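Local coordinates for polysaccharide biosynthesis protein CapD (PDB 6BWC) that probably acts on UDP-N-acetylglucosamine as an NADP-dependent enzyme of the short-chain dehydrogenase family, in CMP-pseudaminic acid biosynthesis for flagellin glycosylation, at residues L11-T16 and D80-V85. The protein carries 2 engineered substitutions. Numbering follows the deposited sequence.
With NAP (NADP nicotinamide-adenine-dinucleotide phosphate), chain N.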
# COMPACT_ATOMS: atom_id res chain seq x y z
N LEU C 11 12.88 23.89 -4.13
CA LEU C 11 12.91 22.80 -3.15
C LEU C 11 14.32 22.20 -3.12
O LEU C 11 14.82 21.78 -4.17
CB LEU C 11 11.90 21.72 -3.52
CG LEU C 11 11.68 20.56 -2.55
CD1 LEU C 11 11.02 20.97 -1.24
CD2 LEU C 11 10.82 19.51 -3.22
N ILE C 12 14.95 22.18 -1.93
CA ILE C 12 16.19 21.42 -1.71
C ILE C 12 15.87 20.23 -0.86
O ILE C 12 15.96 20.29 0.37
CB ILE C 12 17.30 22.21 -1.00
CG1 ILE C 12 17.52 23.57 -1.66
CG2 ILE C 12 18.59 21.42 -1.06
CD1 ILE C 12 18.48 24.44 -0.88
N ILE C 13 15.50 19.14 -1.54
CA ILE C 13 15.25 17.83 -0.92
C ILE C 13 16.57 17.33 -0.32
O ILE C 13 17.46 16.89 -1.06
CB ILE C 13 14.68 16.80 -1.96
CG1 ILE C 13 13.27 17.24 -2.43
CG2 ILE C 13 14.63 15.37 -1.40
CD1 ILE C 13 12.71 16.41 -3.55
N GLY C 14 16.68 17.43 1.01
CA GLY C 14 17.91 17.14 1.76
C GLY C 14 18.74 18.38 2.05
O GLY C 14 19.97 18.33 2.02
N GLY C 15 18.07 19.50 2.35
CA GLY C 15 18.72 20.77 2.66
C GLY C 15 19.30 20.91 4.06
O GLY C 15 19.93 21.93 4.35
N THR C 16 19.08 19.95 4.94
CA THR C 16 19.70 19.99 6.28
C THR C 16 21.15 19.52 6.29
O THR C 16 21.89 19.85 7.20
CB THR C 16 18.91 19.18 7.34
OG1 THR C 16 18.64 17.85 6.88
CG2 THR C 16 17.60 19.88 7.70
N ASP C 80 9.51 25.50 -8.92
CA ASP C 80 10.17 25.64 -10.19
C ASP C 80 11.44 24.80 -10.28
O ASP C 80 11.68 24.21 -11.33
CB ASP C 80 10.47 27.11 -10.45
CG ASP C 80 9.20 27.93 -10.67
OD1 ASP C 80 8.26 27.46 -11.36
OD2 ASP C 80 9.14 29.07 -10.15
N TYR C 81 12.23 24.72 -9.21
CA TYR C 81 13.55 24.05 -9.27
C TYR C 81 13.79 23.12 -8.08
O TYR C 81 13.85 23.57 -6.94
CB TYR C 81 14.68 25.09 -9.38
CG TYR C 81 14.56 26.01 -10.58
CD1 TYR C 81 14.90 25.57 -11.84
CD2 TYR C 81 14.10 27.31 -10.45
CE1 TYR C 81 14.77 26.40 -12.95
CE2 TYR C 81 13.97 28.15 -11.54
CZ TYR C 81 14.30 27.69 -12.79
OH TYR C 81 14.15 28.52 -13.87
N VAL C 82 13.93 21.83 -8.37
CA VAL C 82 14.12 20.77 -7.36
C VAL C 82 15.61 20.31 -7.31
O VAL C 82 16.16 19.87 -8.30
CB VAL C 82 13.19 19.55 -7.67
CG1 VAL C 82 13.36 18.42 -6.67
CG2 VAL C 82 11.73 19.97 -7.67
N PHE C 83 16.23 20.43 -6.15
CA PHE C 83 17.53 19.80 -5.91
C PHE C 83 17.35 18.52 -5.05
O PHE C 83 17.09 18.63 -3.83
CB PHE C 83 18.49 20.75 -5.17
CG PHE C 83 18.87 21.98 -5.93
CD1 PHE C 83 19.99 21.98 -6.75
CD2 PHE C 83 18.16 23.18 -5.75
CE1 PHE C 83 20.38 23.14 -7.42
CE2 PHE C 83 18.55 24.34 -6.42
CZ PHE C 83 19.66 24.31 -7.26
N HIS C 84 17.51 17.35 -5.68
CA HIS C 84 17.41 16.04 -5.00
C HIS C 84 18.78 15.59 -4.42
O HIS C 84 19.57 14.88 -5.03
CB HIS C 84 16.73 15.01 -5.93
CG HIS C 84 16.74 13.58 -5.44
ND1 HIS C 84 16.75 13.23 -4.10
CD2 HIS C 84 16.71 12.42 -6.13
CE1 HIS C 84 16.76 11.92 -4.00
NE2 HIS C 84 16.72 11.40 -5.21
N VAL C 85 19.01 16.03 -3.18
CA VAL C 85 20.28 15.88 -2.46
C VAL C 85 20.20 14.88 -1.26
O VAL C 85 21.24 14.48 -0.69
CB VAL C 85 20.73 17.28 -2.00
CG1 VAL C 85 22.21 17.29 -1.63
CG2 VAL C 85 20.48 18.29 -3.11
PA NAP N . 24.23 14.49 4.23
O1A NAP N . 24.97 15.55 4.99
O2A NAP N . 24.03 13.19 4.94
O5B NAP N . 22.83 15.05 3.72
C5B NAP N . 21.72 14.15 3.58
C4B NAP N . 20.43 14.96 3.55
O4B NAP N . 19.29 14.16 3.20
C3B NAP N . 20.12 15.50 4.92
O3B NAP N . 19.45 16.73 4.68
C2B NAP N . 19.23 14.44 5.51
O2B NAP N . 18.53 15.01 6.60
C1B NAP N . 18.38 14.06 4.30
N9A NAP N . 17.73 12.70 4.22
C8A NAP N . 18.25 11.46 4.44
N7A NAP N . 17.32 10.47 4.22
C5A NAP N . 16.18 11.08 3.85
C6A NAP N . 14.80 10.69 3.47
N6A NAP N . 14.41 9.41 3.44
N1A NAP N . 13.92 11.66 3.15
C2A NAP N . 14.25 12.96 3.17
N3A NAP N . 15.47 13.40 3.51
C4A NAP N . 16.46 12.54 3.85
O3 NAP N . 24.90 14.18 2.80
PN NAP N . 25.77 15.19 1.86
O1N NAP N . 25.21 16.60 1.88
O2N NAP N . 27.22 14.93 2.12
O5D NAP N . 25.55 14.54 0.43
C5D NAP N . 24.43 14.93 -0.33
C4D NAP N . 24.34 14.09 -1.60
O4D NAP N . 25.63 14.09 -2.21
C3D NAP N . 23.90 12.62 -1.47
O3D NAP N . 22.91 12.36 -2.46
C2D NAP N . 25.15 11.81 -1.75
O2D NAP N . 24.87 10.58 -2.42
C1D NAP N . 25.95 12.76 -2.64
N1N NAP N . 27.41 12.56 -2.59
C2N NAP N . 28.07 12.97 -1.50
C3N NAP N . 29.44 12.85 -1.34
C7N NAP N . 30.16 13.27 -0.11
O7N NAP N . 31.35 12.95 0.00
N7N NAP N . 29.55 13.95 0.86
C4N NAP N . 30.23 12.27 -2.46
C5N NAP N . 29.41 11.85 -3.60
C6N NAP N . 28.04 12.03 -3.64
P2B NAP N . 17.81 14.09 7.71
O1X NAP N . 17.52 15.15 8.76
O2X NAP N . 16.52 13.60 7.07
O3X NAP N . 18.80 12.97 8.10
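Leu11 O lies at the edge of the Phe83 ring, near its plane and 4.0 Å from Phe83 CD2, while Ile12 CG1 meets the same ring obliquely. The pairing exemplifies the Rossmann fold, in which neighbouring parallel strands deliver their C-terminal ends to the dinucleotide. Ile23 of helix 18-29 and Met218 of helix 207-220 also pack against the Phe83 side chain. On the other side of the sheet, Ile13 CG2 approaches the His84 ring obliquely at ND1, 4.0 Å away; His84 NE2 is hydrogen-bonded to Thr109 OG1. The Phe126 ring meets His84 as well. Strands 9-13 and 81-84 are adjacent interior strands of the sheet, and a ladder alternates between them: Leu11 N donates to Tyr81 O, Phe83 N to Leu11 O (2.8 Å, almost straight at 171°), Ile13 N only weakly to Phe83 O, and Val85 N to Ile13 O. Apolar contacts occur on both faces. Ile13 CD1 reaches Val82 CG1 at 3.8 Å, and on the side of the sheet that carries Ile12 and Phe83, the Ile12 and Val85 side chains lie alongside each other, CG2 to CG2. Overlapping the strand end, a type II turn from Ile12 to Gly15 swings the chain toward NADP; Gly14 takes a positive phi there (95°) that suits a residue without a side chain. From the other strand end, Val85 CG1 packs 3.5 Å from NADP C5D. Past the turn, Thr16 OG1, also hydrogen-bonded to Ser39 OG, shares a 2.6 Å hydrogen bond with the ribose hydroxyl O3B of NADP.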